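Local coordinates for T9SS C-terminal target domain-containing protein (Bacteroides cellulosilyticus, PDB 5JVK) that probably hydrolyses O-glycosidic bonds as a family 39 glycoside hydrolase of a gut symbiont, at residues E100-D105 with E165-L170; H154-V159 with G212-E217. All coordinates share one frame; numbering follows the deposited sequence.

Interaction 1: residues E100-D105 with E165-L170; sequences EERPLD and EGIKPL
The guanidinium of Arg102 reaches across to the two consecutive backbone carbonyls of Glu165 and Gly166, and these bonds carry nearly the whole contact. Arg102 NH2 donates to Gly166 O at 2.8 Å, with an N-H...O angle of 130°, well short of straight. The donor is tilted from the carbonyl plane of Gly166, and that oxygen in turn lies 34° out of the guanidinium plane. Glu165 O takes two weak bonds, from Arg102 NH1 at 3.0 Å and from Arg102 NH2 at 3.3 Å, so both terminal nitrogens share it. The CA of Gly166 lies in plane at the guanidinium edge. Gly166 also turns the chain with positive phi, just after Glu165 leaves the helix.

The arginine arrives by an extended stem with one kink: CG lies anti to the carbonyl carbon, chi2 is extended, and the bend comes at chi3 (-67°). Ile167 CG1 packs against Arg102 NH1 at 3.9 Å. Arg102 NH2 also forms a salt bridge with Asp99, so this buried residue has an acidic partner as well as the carbonyls.

The contact ties the loop before strand 106-109, the first of the eight-stranded barrel, to the turn between helix 153-164 and strand 168-174, the third. Helix 118-127 packs alongside, with Arg126 against Arg102 and Glu165 and with Ile125 against Ile167, while strand 132-138 runs between the two barrel strands.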
loop_
_atom_site.group_PDB
_atom_site.type_symbol
_atom_site.label_atom_id
_atom_site.label_comp_id
_atom_site.label_asym_id
_atom_site.label_seq_id
_atom_site.Cartn_x
_atom_site.Cartn_y
_atom_site.Cartn_z
ATOM N N GLU A 100 3.336 -15.795 -8.394
ATOM C CA GLU A 100 2.583 -15.360 -9.587
ATOM C C GLU A 100 1.139 -14.911 -9.312
ATOM O O GLU A 100 0.539 -14.236 -10.150
ATOM C CB GLU A 100 2.582 -16.459 -10.672
ATOM C CG GLU A 100 1.748 -17.702 -10.352
ATOM C CD GLU A 100 1.918 -18.817 -11.372
ATOM O OE1 GLU A 100 1.812 -18.540 -12.588
ATOM O OE2 GLU A 100 2.145 -19.976 -10.958
ATOM N N GLU A 101 0.583 -15.307 -8.164
ATOM C CA GLU A 101 -0.788 -14.949 -7.779
ATOM C C GLU A 101 -0.917 -13.663 -6.938
ATOM O O GLU A 101 -2.014 -13.338 -6.490
ATOM C CB GLU A 101 -1.437 -16.126 -7.040
ATOM C CG GLU A 101 -1.562 -17.385 -7.888
ATOM C CD GLU A 101 -2.406 -18.468 -7.235
ATOM O OE1 GLU A 101 -2.485 -18.507 -5.986
ATOM O OE2 GLU A 101 -2.987 -19.286 -7.976
ATOM N N ARG A 102 0.176 -12.929 -6.727
ATOM C CA ARG A 102 0.108 -11.661 -5.995
ATOM C C ARG A 102 -0.571 -10.564 -6.822
ATOM O O ARG A 102 -0.379 -10.510 -8.038
ATOM C CB ARG A 102 1.496 -11.179 -5.605
ATOM C CG ARG A 102 2.156 -11.994 -4.517
ATOM C CD ARG A 102 3.505 -11.390 -4.177
ATOM N NE ARG A 102 4.436 -11.524 -5.293
ATOM C CZ ARG A 102 5.587 -10.865 -5.423
ATOM N NH1 ARG A 102 6.002 -9.989 -4.504
ATOM N NH2 ARG A 102 6.336 -11.087 -6.500
ATOM N N PRO A 103 -1.357 -9.681 -6.168
ATOM C CA PRO A 103 -1.951 -8.543 -6.878
ATOM C C PRO A 103 -0.926 -7.612 -7.522
ATOM O O PRO A 103 -0.086 -7.034 -6.834
ATOM C CB PRO A 103 -2.730 -7.813 -5.781
ATOM C CG PRO A 103 -3.089 -8.883 -4.820
ATOM C CD PRO A 103 -1.906 -9.806 -4.802
ATOM N N LEU A 104 -1.021 -7.480 -8.842
ATOM C CA LEU A 104 -0.141 -6.628 -9.640
ATOM C C LEU A 104 -0.451 -5.136 -9.493
ATOM O O LEU A 104 0.355 -4.305 -9.915
ATOM C CB LEU A 104 -0.216 -7.025 -11.119
ATOM C CG LEU A 104 0.219 -8.459 -11.459
ATOM C CD1 LEU A 104 -0.132 -8.808 -12.898
ATOM C CD2 LEU A 104 1.709 -8.659 -11.214
ATOM N N ASP A 105 -1.614 -4.806 -8.917
ATOM C CA ASP A 105 -2.010 -3.415 -8.642
ATOM C C ASP A 105 -1.772 -2.948 -7.195
ATOM O O ASP A 105 -1.951 -1.765 -6.903
ATOM C CB ASP A 105 -3.475 -3.163 -9.061
ATOM C CG ASP A 105 -4.483 -4.063 -8.343
ATOM O OD1 ASP A 105 -4.083 -5.023 -7.647
ATOM O OD2 ASP A 105 -5.695 -3.818 -8.500
ATOM N N GLU A 165 12.644 -10.057 -4.344
ATOM C CA GLU A 165 11.276 -10.372 -3.907
ATOM C C GLU A 165 10.215 -10.194 -5.008
ATOM O O GLU A 165 9.020 -10.239 -4.721
ATOM C CB GLU A 165 10.922 -9.541 -2.663
ATOM C CG GLU A 165 11.832 -9.783 -1.452
ATOM C CD GLU A 165 11.607 -11.118 -0.749
ATOM O OE1 GLU A 165 10.745 -11.913 -1.185
ATOM O OE2 GLU A 165 12.303 -11.379 0.257
ATOM N N GLY A 166 10.652 -10.019 -6.259
ATOM C CA GLY A 166 9.757 -9.953 -7.416
ATOM C C GLY A 166 8.843 -8.744 -7.409
ATOM O O GLY A 166 7.636 -8.871 -7.624
ATOM N N ILE A 167 9.427 -7.574 -7.163
ATOM C CA ILE A 167 8.678 -6.333 -6.990
ATOM C C ILE A 167 9.166 -5.308 -8.016
ATOM O O ILE A 167 10.370 -5.142 -8.198
ATOM C CB ILE A 167 8.844 -5.805 -5.544
ATOM C CG1 ILE A 167 8.107 -6.726 -4.558
ATOM C CG2 ILE A 167 8.325 -4.377 -5.405
ATOM C CD1 ILE A 167 8.519 -6.555 -3.110
ATOM N N LYS A 168 8.225 -4.637 -8.682
ATOM C CA LYS A 168 8.540 -3.571 -9.637
ATOM C C LYS A 168 8.627 -2.224 -8.911
ATOM O O LYS A 168 7.602 -1.728 -8.435
ATOM C CB LYS A 168 7.468 -3.480 -10.723
ATOM C CG LYS A 168 7.411 -4.673 -11.658
ATOM C CD LYS A 168 6.456 -4.401 -12.809
ATOM C CE LYS A 168 6.144 -5.665 -13.594
ATOM N NZ LYS A 168 5.026 -5.449 -14.556
ATOM N N PRO A 169 9.833 -1.617 -8.831
ATOM C CA PRO A 169 9.918 -0.330 -8.141
ATOM C C PRO A 169 9.474 0.846 -9.015
ATOM O O PRO A 169 9.790 0.881 -10.207
ATOM C CB PRO A 169 11.406 -0.212 -7.780
ATOM C CG PRO A 169 12.123 -1.221 -8.614
ATOM C CD PRO A 169 11.126 -1.993 -9.425
ATOM N N LEU A 170 8.729 1.772 -8.408
ATOM C CA LEU A 170 8.347 3.047 -9.016
ATOM C C LEU A 170 9.117 4.140 -8.284
ATOM O O LEU A 170 9.164 4.137 -7.057
ATOM C CB LEU A 170 6.840 3.259 -8.876
ATOM C CG LEU A 170 6.192 4.507 -9.501
ATOM C CD1 LEU A 170 4.772 4.203 -9.961
ATOM C CD2 LEU A 170 6.183 5.704 -8.554
#

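Interaction 2: residues H154-V159 with G212-E217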
loop_
_atom_site.group_PDB
_atom_site.type_symbol
_atom_site.label_atom_id
_atom_site.label_comp_id
_atom_site.label_asym_id
_atom_site.label_seq_id
_atom_site.Cartn_x
_atom_site.Cartn_y
_atom_site.Cartn_z
ATOM N N HIS A 154 21.550 4.189 -1.921
ATOM C CA HIS A 154 20.206 3.727 -1.551
ATOM C C HIS A 154 19.358 3.274 -2.752
ATOM O O HIS A 154 18.529 2.379 -2.603
ATOM C CB HIS A 154 19.461 4.757 -0.677
ATOM C CG HIS A 154 19.116 6.039 -1.374
ATOM N ND1 HIS A 154 17.906 6.241 -2.006
ATOM C CD2 HIS A 154 19.807 7.197 -1.508
ATOM C CE1 HIS A 154 17.875 7.461 -2.514
ATOM N NE2 HIS A 154 19.016 8.061 -2.226
ATOM N N MET A 155 19.589 3.857 -3.931
ATOM C CA MET A 155 18.882 3.436 -5.152
ATOM C C MET A 155 19.207 2.008 -5.586
ATOM O O MET A 155 18.299 1.241 -5.911
ATOM C CB MET A 155 19.155 4.393 -6.317
ATOM C CG MET A 155 18.301 5.647 -6.296
ATOM S SD MET A 155 16.534 5.328 -6.484
ATOM C CE MET A 155 16.488 4.643 -8.137
ATOM N N TYR A 156 20.494 1.665 -5.602
ATOM C CA TYR A 156 20.930 0.293 -5.897
ATOM C C TYR A 156 20.396 -0.698 -4.857
ATOM O O TYR A 156 19.997 -1.810 -5.211
ATOM C CB TYR A 156 22.466 0.194 -5.976
ATOM C CG TYR A 156 23.091 0.899 -7.171
ATOM C CD1 TYR A 156 22.750 0.537 -8.477
ATOM C CD2 TYR A 156 24.038 1.914 -6.999
ATOM C CE1 TYR A 156 23.319 1.173 -9.574
ATOM C CE2 TYR A 156 24.614 2.555 -8.090
ATOM C CZ TYR A 156 24.253 2.179 -9.375
ATOM O OH TYR A 156 24.817 2.806 -10.462
ATOM N N GLN A 157 20.393 -0.287 -3.586
ATOM C CA GLN A 157 19.831 -1.090 -2.489
ATOM C C GLN A 157 18.333 -1.361 -2.673
ATOM O O GLN A 157 17.894 -2.512 -2.564
ATOM C CB GLN A 157 20.074 -0.414 -1.128
ATOM C CG GLN A 157 21.521 -0.458 -0.654
ATOM C CD GLN A 157 21.729 0.267 0.669
ATOM O OE1 GLN A 157 21.626 1.493 0.738
ATOM N NE2 GLN A 157 22.033 -0.485 1.726
ATOM N N PHE A 158 17.569 -0.302 -2.951
ATOM C CA PHE A 158 16.119 -0.404 -3.208
ATOM C C PHE A 158 15.791 -1.328 -4.384
ATOM O O PHE A 158 14.950 -2.222 -4.258
ATOM C CB PHE A 158 15.482 0.982 -3.464
ATOM C CG PHE A 158 14.858 1.605 -2.243
ATOM C CD1 PHE A 158 15.401 2.748 -1.658
ATOM C CD2 PHE A 158 13.712 1.052 -1.680
ATOM C CE1 PHE A 158 14.818 3.319 -0.535
ATOM C CE2 PHE A 158 13.127 1.618 -0.556
ATOM C CZ PHE A 158 13.680 2.752 0.018
ATOM N N VAL A 159 16.468 -1.114 -5.510
ATOM C CA VAL A 159 16.161 -1.826 -6.755
ATOM C C VAL A 159 16.561 -3.307 -6.699
ATOM O O VAL A 159 15.797 -4.163 -7.148
ATOM C CB VAL A 159 16.783 -1.117 -7.984
ATOM C CG1 VAL A 159 16.581 -1.928 -9.262
ATOM C CG2 VAL A 159 16.169 0.267 -8.154
ATOM N N GLY A 212 17.658 1.441 -16.587
ATOM C CA GLY A 212 17.101 0.774 -17.755
ATOM C C GLY A 212 15.694 0.297 -17.457
ATOM O O GLY A 212 14.878 1.062 -16.932
ATOM N N ASN A 213 15.424 -0.971 -17.770
ATOM C CA ASN A 213 14.122 -1.596 -17.498
ATOM C C ASN A 213 14.065 -2.313 -16.139
ATOM O O ASN A 213 13.129 -3.066 -15.868
ATOM C CB ASN A 213 13.730 -2.525 -18.652
ATOM C CG ASN A 213 13.424 -1.760 -19.931
ATOM O OD1 ASN A 213 13.767 -0.580 -20.066
ATOM N ND2 ASN A 213 12.770 -2.425 -20.877
ATOM N N ARG A 214 15.053 -2.055 -15.282
ATOM C CA ARG A 214 14.958 -2.390 -13.861
ATOM C C ARG A 214 13.932 -1.484 -13.159
ATOM O O ARG A 214 13.358 -1.870 -12.138
ATOM C CB ARG A 214 16.324 -2.256 -13.180
ATOM C CG ARG A 214 17.412 -3.162 -13.752
ATOM C CD ARG A 214 18.757 -2.884 -13.097
ATOM N NE ARG A 214 18.828 -3.421 -11.737
ATOM C CZ ARG A 214 19.764 -3.118 -10.835
ATOM N NH1 ARG A 214 20.750 -2.266 -11.115
ATOM N NH2 ARG A 214 19.713 -3.677 -9.628
ATOM N N VAL A 215 13.735 -0.279 -13.706
ATOM C CA VAL A 215 12.712 0.668 -13.256
ATOM C C VAL A 215 11.945 1.186 -14.478
ATOM O O VAL A 215 12.471 1.984 -15.252
ATOM C CB VAL A 215 13.352 1.852 -12.495
ATOM C CG1 VAL A 215 12.286 2.836 -12.020
ATOM C CG2 VAL A 215 14.182 1.345 -11.318
ATOM N N THR A 216 10.705 0.723 -14.642
ATOM C CA THR A 216 9.852 1.100 -15.781
ATOM C C THR A 216 8.816 2.194 -15.466
ATOM O O THR A 216 8.099 2.630 -16.370
ATOM C CB THR A 216 9.119 -0.135 -16.351
ATOM O OG1 THR A 216 8.490 -0.857 -15.286
ATOM C CG2 THR A 216 10.096 -1.054 -17.062
ATOM N N GLU A 217 8.739 2.629 -14.206
ATOM C CA GLU A 217 7.795 3.672 -13.782
ATOM C C GLU A 217 8.538 4.811 -13.086
ATOM O O GLU A 217 9.131 4.610 -12.022
ATOM C CB GLU A 217 6.733 3.099 -12.835
ATOM C CG GLU A 217 5.724 2.165 -13.492
ATOM C CD GLU A 217 6.248 0.752 -13.690
ATOM O OE1 GLU A 217 6.752 0.154 -12.717
ATOM O OE2 GLU A 217 6.153 0.236 -14.822
#
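The guanidinium of Arg214 has Val159 CG1 over one face, while the ring of Tyr156 approaches it obliquely. Val159 CG1 lies 3.6 Å from Arg214 NH2 and 3.7 Å from Arg214 NE and CZ, so it sits over the NE, CZ and NH2 side of the group, with NH1 farther off. Seen from the tyrosine, Arg214 NH1 is at the ring edge near its plane, 4.3 Å from Tyr156 CD1, which is not a cation-pi stack.

Arg214 bends at chi3 (74°), which folds its head back over the valine, and its CB also meets Val159 CG1. The two methyls of Val159 divide the work. With CG1 anti to the backbone N (chi1 174°), that branch serves the arginine, whereas CG2 packs 3.9 Å from Val215 CG2, the two valine side chains crossing at about a right angle. Val215 also rests on Ile171 of strand 168-174, extending this apolar patch toward the barrel.

No hydrogen bond joins the two segments. The polar ends are held by other partners: Arg214 NH2 forms a salt bridge with Glu163, one turn beyond Val159 on the same helix, and Tyr156 OH bonds to Glu210 on helix 194-211. Contact between helix 153-164 and the turn leading into strand 217-220 is mainly van der Waals packing, with the cation probably kept in place over Val159 by the carboxylate of Glu163.

Both interactions belong to the same parallel eight-stranded barrel: interaction 2 uses helix 153-164, and interaction 1 the turn and start of strand 168-174 that follow it in the chain. The segments meet directly where Pro169 CD packs 3.5 Å from Arg214 O and Leu170 CD1 lies 3.7 Å from Glu217 CB. Each is partly buried, with interaction 1 nearer the chain centre (about 12 Å against 19 Å, centre to centre). An arginine leads in both, used differently: in interaction 1 it is buried and bonded to main-chain carbonyls, in interaction 2 it is partly exposed and offers a flat face to a valine. Together they connect parts around barrel strands one, three and four.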